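Long-range contacts in hydrazine synthase beta subunit (PDB 5C2V), which forms part of the hydrazine synthase complex, which condenses nitric oxide with ammonium into hydrazine, and may modulate transport of the hydroxylamine intermediate between active sites: residues 166-171 with 187-192; 208-213 with 227-232. All coordinates share one frame; numbering follows the deposited sequence.

Contact 1. Residues 166-171 with 187-192. With BET (trimethyl glycine), chain R.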
loop_
_atom_site.group_PDB
_atom_site.type_symbol
_atom_site.label_atom_id
_atom_site.label_comp_id
_atom_site.label_asym_id
_atom_site.label_seq_id
_atom_site.Cartn_x
_atom_site.Cartn_y
_atom_site.Cartn_z
ATOM N N ILE B 166 45.536 0.287 6.556
ATOM C CA ILE B 166 44.106 0.473 6.352
ATOM C C ILE B 166 43.565 1.514 7.321
ATOM O O ILE B 166 42.742 2.353 6.954
ATOM C CB ILE B 166 43.337 -0.840 6.537
ATOM C CG1 ILE B 166 43.728 -1.826 5.442
ATOM C CG2 ILE B 166 41.836 -0.598 6.506
ATOM C CD1 ILE B 166 43.101 -3.168 5.613
ATOM N N ASN B 167 44.051 1.474 8.555
ATOM C CA ASN B 167 43.612 2.440 9.542
ATOM C C ASN B 167 44.652 3.540 9.657
ATOM O O ASN B 167 45.746 3.334 10.180
ATOM C CB ASN B 167 43.381 1.768 10.898
ATOM C CG ASN B 167 42.724 0.408 10.770
ATOM O OD1 ASN B 167 41.497 0.294 10.759
ATOM N ND2 ASN B 167 43.541 -0.634 10.679
ATOM N N ARG B 168 44.286 4.714 9.160
ATOM C CA ARG B 168 45.186 5.854 9.132
ATOM C C ARG B 168 44.623 6.916 10.060
ATOM O O ARG B 168 43.411 7.130 10.108
ATOM C CB ARG B 168 45.351 6.377 7.704
ATOM C CG ARG B 168 45.968 5.352 6.758
ATOM C CD ARG B 168 46.175 5.915 5.360
ATOM N NE ARG B 168 46.397 4.862 4.372
ATOM C CZ ARG B 168 47.374 4.870 3.469
ATOM N NH1 ARG B 168 48.231 5.880 3.424
ATOM N NH2 ARG B 168 47.494 3.867 2.611
ATOM N N SER B 169 45.501 7.577 10.804
ATOM C CA SER B 169 45.055 8.370 11.938
ATOM C C SER B 169 45.418 9.847 11.868
ATOM O O SER B 169 46.036 10.317 10.911
ATOM C CB SER B 169 45.621 7.774 13.226
ATOM O OG SER B 169 47.035 7.700 13.170
ATOM N N VAL B 170 45.009 10.563 12.908
ATOM C CA VAL B 170 45.305 11.976 13.074
ATOM C C VAL B 170 45.856 12.203 14.477
ATOM O O VAL B 170 45.273 11.744 15.466
ATOM C CB VAL B 170 44.056 12.854 12.857
ATOM C CG1 VAL B 170 44.373 14.314 13.139
ATOM C CG2 VAL B 170 43.522 12.682 11.444
ATOM N N ASP B 171 46.986 12.898 14.555
ATOM C CA ASP B 171 47.620 13.195 15.832
ATOM C C ASP B 171 47.250 14.581 16.341
ATOM O O ASP B 171 47.191 15.545 15.574
ATOM C CB ASP B 171 49.141 13.080 15.718
ATOM C CG ASP B 171 49.637 11.668 15.948
ATOM O OD1 ASP B 171 48.900 10.870 16.563
ATOM O OD2 ASP B 171 50.768 11.358 15.521
ATOM N N HIS B 187 38.926 4.818 10.502
ATOM C CA HIS B 187 38.913 3.420 10.096
ATOM C C HIS B 187 38.616 3.271 8.611
ATOM O O HIS B 187 37.780 3.990 8.060
ATOM C CB HIS B 187 37.899 2.632 10.926
ATOM C CG HIS B 187 38.395 2.263 12.289
ATOM N ND1 HIS B 187 38.687 3.203 13.255
ATOM C CD2 HIS B 187 38.663 1.056 12.846
ATOM C CE1 HIS B 187 39.108 2.591 14.349
ATOM N NE2 HIS B 187 39.102 1.289 14.126
ATOM N N GLU B 188 39.318 2.333 7.977
ATOM C CA GLU B 188 39.176 2.056 6.550
ATOM C C GLU B 188 39.417 3.296 5.694
ATOM O O GLU B 188 38.585 3.659 4.864
ATOM C CB GLU B 188 37.792 1.470 6.258
ATOM C CG GLU B 188 37.548 0.128 6.930
ATOM C CD GLU B 188 36.270 -0.536 6.461
ATOM O OE1 GLU B 188 35.526 0.090 5.678
ATOM O OE2 GLU B 188 36.010 -1.686 6.875
ATOM N N SER B 189 40.556 3.946 5.905
ATOM C CA SER B 189 40.904 5.138 5.139
ATOM C C SER B 189 42.248 4.992 4.434
ATOM O O SER B 189 43.105 4.216 4.857
ATOM C CB SER B 189 40.934 6.367 6.048
ATOM O OG SER B 189 41.989 6.277 6.991
ATOM N N SER B 190 42.421 5.745 3.354
ATOM C CA SER B 190 43.696 5.809 2.653
ATOM C C SER B 190 43.827 7.165 1.968
ATOM O O SER B 190 42.826 7.848 1.754
ATOM C CB SER B 190 43.819 4.676 1.630
ATOM O OG SER B 190 42.926 4.863 0.545
ATOM N N ASN B 191 45.058 7.545 1.632
ATOM C CA ASN B 191 45.307 8.785 0.900
ATOM C C ASN B 191 44.762 10.045 1.568
ATOM O O ASN B 191 43.973 10.767 0.957
ATOM C CB ASN B 191 44.731 8.692 -0.517
ATOM C CG ASN B 191 45.252 7.496 -1.284
ATOM O OD1 ASN B 191 46.403 7.094 -1.122
ATOM N ND2 ASN B 191 44.405 6.921 -2.132
ATOM N N LEU B 192 45.155 10.324 2.810
ATOM C CA LEU B 192 44.642 11.534 3.440
ATOM C C LEU B 192 45.428 12.705 2.865
ATOM O O LEU B 192 46.633 12.823 3.092
ATOM C CB LEU B 192 44.829 11.485 4.962
ATOM C CG LEU B 192 44.036 10.582 5.914
ATOM C CD1 LEU B 192 44.084 9.114 5.516
ATOM C CD2 LEU B 192 44.577 10.756 7.326
HETATM N N BET R . 35.026 -1.632 11.859
HETATM C CA BET R . 35.634 -0.854 10.698
HETATM C C BET R . 34.688 0.412 10.330
HETATM O O BET R . 34.120 0.309 9.213
HETATM O OXT BET R . 34.654 1.316 11.198
HETATM C C1 BET R . 35.489 -3.073 11.817
HETATM C C2 BET R . 33.498 -1.630 11.790
HETATM C C3 BET R . 35.510 -1.068 13.184
#
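Ile166 and Ser189 meet just ahead of two short strands, 168-171 and 190-192, that run roughly the same way and whose axes come within 8.7 Å at 27°; the amide Ser189 N donates to Ile166 O over 2.9 Å. The main side-chain contribution comes from Arg168, extended from CG to NE, which lies along the backbone of the second segment. Its CB meets Leu192 CD1 at 3.7 Å, and farther out one face of the guanidinium rests on the peptide between Ser190 and Asn191, with Asn191 N 4.0 Å from CZ. A salt bridge to Asp161 fixes the charged end. At the other end Asn167 OD1 approaches His187 CD2 at 3.6 Å, the amide and ring planes 70° apart. His187 CB in turn lies 3.5 Å from OXT of the trimethyl glycine, whereas Glu188 is paired with Arg302 beside the same ligand. Asn167 ND2 donates to the backbone carbonyl of Glu242 of the gamma subunit. This is a seam between propeller blades: strand 168-174 lies between 155-160 and 179-186 in one blade, while 190-197 begins the next, where 203-211 is its antiparallel neighbour.

Contact 2. Residues 208-213 with 227-232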
loop_
_atom_site.group_PDB
_atom_site.type_symbol
_atom_site.label_atom_id
_atom_site.label_comp_id
_atom_site.label_asym_id
_atom_site.label_seq_id
_atom_site.Cartn_x
_atom_site.Cartn_y
_atom_site.Cartn_z
ATOM N N HIS B 208 39.721 12.067 2.244
ATOM C CA HIS B 208 40.388 10.785 2.043
ATOM C C HIS B 208 39.553 9.824 1.205
ATOM O O HIS B 208 38.479 10.174 0.713
ATOM C CB HIS B 208 40.712 10.138 3.391
ATOM C CG HIS B 208 39.501 9.729 4.169
ATOM N ND1 HIS B 208 38.891 8.504 4.012
ATOM C CD2 HIS B 208 38.782 10.388 5.112
ATOM C CE1 HIS B 208 37.852 8.422 4.823
ATOM N NE2 HIS B 208 37.765 9.552 5.501
ATOM N N GLN B 209 40.064 8.607 1.049
ATOM C CA GLN B 209 39.355 7.557 0.331
ATOM C C GLN B 209 39.114 6.346 1.222
ATOM O O GLN B 209 39.876 6.082 2.151
ATOM C CB GLN B 209 40.133 7.131 -0.916
ATOM C CG GLN B 209 40.019 8.087 -2.088
ATOM C CD GLN B 209 40.658 7.536 -3.347
ATOM O OE1 GLN B 209 41.772 7.015 -3.315
ATOM N NE2 GLN B 209 39.948 7.642 -4.465
ATOM N N THR B 210 38.040 5.620 0.933
ATOM C CA THR B 210 37.754 4.366 1.606
ATOM C C THR B 210 37.870 3.212 0.622
ATOM O O THR B 210 37.012 3.038 -0.248
ATOM C CB THR B 210 36.344 4.364 2.227
ATOM O OG1 THR B 210 36.205 5.475 3.122
ATOM C CG2 THR B 210 36.083 3.064 2.975
ATOM N N PRO B 211 38.945 2.424 0.747
ATOM C CA PRO B 211 39.103 1.199 -0.033
ATOM C C PRO B 211 38.254 0.079 0.542
ATOM O O PRO B 211 38.075 0.044 1.760
ATOM C CB PRO B 211 40.599 0.875 0.106
ATOM C CG PRO B 211 41.139 1.812 1.179
ATOM C CD PRO B 211 39.985 2.547 1.782
ATOM N N LYS B 212 37.736 -0.821 -0.283
ATOM C CA LYS B 212 37.376 -2.103 0.287
ATOM C C LYS B 212 38.476 -3.039 -0.186
ATOM O O LYS B 212 38.497 -3.469 -1.340
ATOM C CB LYS B 212 35.991 -2.558 -0.178
ATOM C CG LYS B 212 35.064 -1.415 -0.598
ATOM C CD LYS B 212 34.550 -0.603 0.578
ATOM C CE LYS B 212 33.660 0.539 0.104
ATOM N NZ LYS B 212 32.986 1.237 1.234
ATOM N N ASN B 213 39.388 -3.349 0.728
ATOM C CA ASN B 213 40.555 -4.171 0.431
ATOM C C ASN B 213 40.296 -5.668 0.520
ATOM O O ASN B 213 40.930 -6.465 -0.171
ATOM C CB ASN B 213 41.706 -3.775 1.351
ATOM C CG ASN B 213 41.353 -3.914 2.808
ATOM O OD1 ASN B 213 40.737 -3.028 3.400
ATOM N ND2 ASN B 213 41.749 -5.030 3.399
ATOM N N THR B 227 35.575 4.226 -2.492
ATOM C CA THR B 227 34.624 5.318 -2.333
ATOM C C THR B 227 35.415 6.535 -1.888
ATOM O O THR B 227 36.512 6.399 -1.358
ATOM C CB THR B 227 33.512 5.009 -1.312
ATOM O OG1 THR B 227 34.081 4.871 -0.004
ATOM C CG2 THR B 227 32.777 3.732 -1.686
ATOM N N ASN B 228 34.879 7.724 -2.120
ATOM C CA ASN B 228 35.589 8.937 -1.743
ATOM C C ASN B 228 34.860 9.688 -0.642
ATOM O O ASN B 228 33.663 9.955 -0.749
ATOM C CB ASN B 228 35.787 9.822 -2.963
ATOM C CG ASN B 228 36.575 9.127 -4.053
ATOM O OD1 ASN B 228 37.802 9.211 -4.096
ATOM N ND2 ASN B 228 35.872 8.447 -4.951
ATOM N N ASN B 229 35.586 10.029 0.417
ATOM C CA ASN B 229 34.945 10.511 1.632
ATOM C C ASN B 229 35.608 11.720 2.280
ATOM O O ASN B 229 36.810 11.951 2.133
ATOM C CB ASN B 229 34.878 9.375 2.657
ATOM C CG ASN B 229 34.216 8.130 2.103
ATOM O OD1 ASN B 229 34.880 7.254 1.548
ATOM N ND2 ASN B 229 32.899 8.045 2.250
ATOM N N VAL B 230 34.797 12.487 3.001
ATOM C CA VAL B 230 35.283 13.550 3.867
ATOM C C VAL B 230 34.868 13.225 5.300
ATOM O O VAL B 230 33.726 12.837 5.554
ATOM C CB VAL B 230 34.738 14.935 3.444
ATOM C CG1 VAL B 230 33.230 14.885 3.246
ATOM C CG2 VAL B 230 35.125 16.001 4.460
ATOM N N THR B 231 35.804 13.354 6.234
ATOM C CA THR B 231 35.540 12.995 7.621
ATOM C C THR B 231 35.596 14.204 8.548
ATOM O O THR B 231 36.570 14.959 8.547
ATOM C CB THR B 231 36.532 11.927 8.120
ATOM O OG1 THR B 231 36.300 10.697 7.422
ATOM C CG2 THR B 231 36.362 11.689 9.614
ATOM N N ILE B 232 34.538 14.377 9.332
ATOM C CA ILE B 232 34.469 15.441 10.322
ATOM C C ILE B 232 34.724 14.885 11.718
ATOM O O ILE B 232 33.996 14.010 12.189
ATOM C CB ILE B 232 33.099 16.147 10.301
ATOM C CG1 ILE B 232 32.723 16.544 8.872
ATOM C CG2 ILE B 232 33.109 17.359 11.220
ATOM C CD1 ILE B 232 33.695 17.508 8.231
#
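Asn229 OD1 receives two hydroxyls, one from each strand. Thr210 OG1 reaches Asn229 OD1 at 2.7 Å from above the carbonyl plane; Thr227 OG1, 3.0 Å from Asn229 OD1, donates in the amide plane to a lone pair of that oxygen. Thr210 puts OG1 beside its own backbone N (chi1 -56°), on the side of Asn229 in the neighbouring strand. The His208 ring, on the same face, meets Thr231 at its edge, NE2 being 2.7 Å from Thr231 OG1 in a hydrogen bond that either group could donate. The far ring nitrogen, ND1, makes a weak bond to Gln209 O, so both nitrogens are engaged and the ring's rotation is restrained. Backbone bonds in both directions link His208 with Asn229 and Thr210 with Thr227, making these the hydrogen-bonded pairs of an antiparallel register. The segments belong to the second and third strands of a four-stranded propeller blade; the short strands 208-211 and 227-232 lie at 134°, off the 180° of a flat antiparallel pair. Gln209 and Asn228 form the intervening non-hydrogen-bonded pair, their side chains on the opposite face and side by side. There Gln209 NE2 donates to Asn228 OD1 at 2.7 Å, with the acceptor close to the Gln209 amide plane. Asn255 N gives Asn228 OD1 a second bond, and Ser60 O of the gamma subunit accepts from Asn228 ND2. Beyond the strand, Lys212 CE packs on Thr227 CG2 at 3.8 Å, beside Ala568 of the alpha subunit.

How the contacts relate
The two contacts follow one another along the chain, yet their centres lie only about 9 Å apart, because strands 190-197 and 203-211 are neighbours in one blade. Ser190 N probably bonds to Gln209 O (2.8 Å), and Asn191 ND2 probably to Gln209 OE1 (2.9 Å), so Gln209 couples the blade seam of contact 1 to the strand pair of contact 2. The trimethyl glycine lies directly against contact 1 at His187 and Glu188; in contact 2 the side chain of Thr210 is about 7 Å from the bound trimethyl glycine. The side chains of Asn191 and Gln209 are each about 9 Å from a bound heme c.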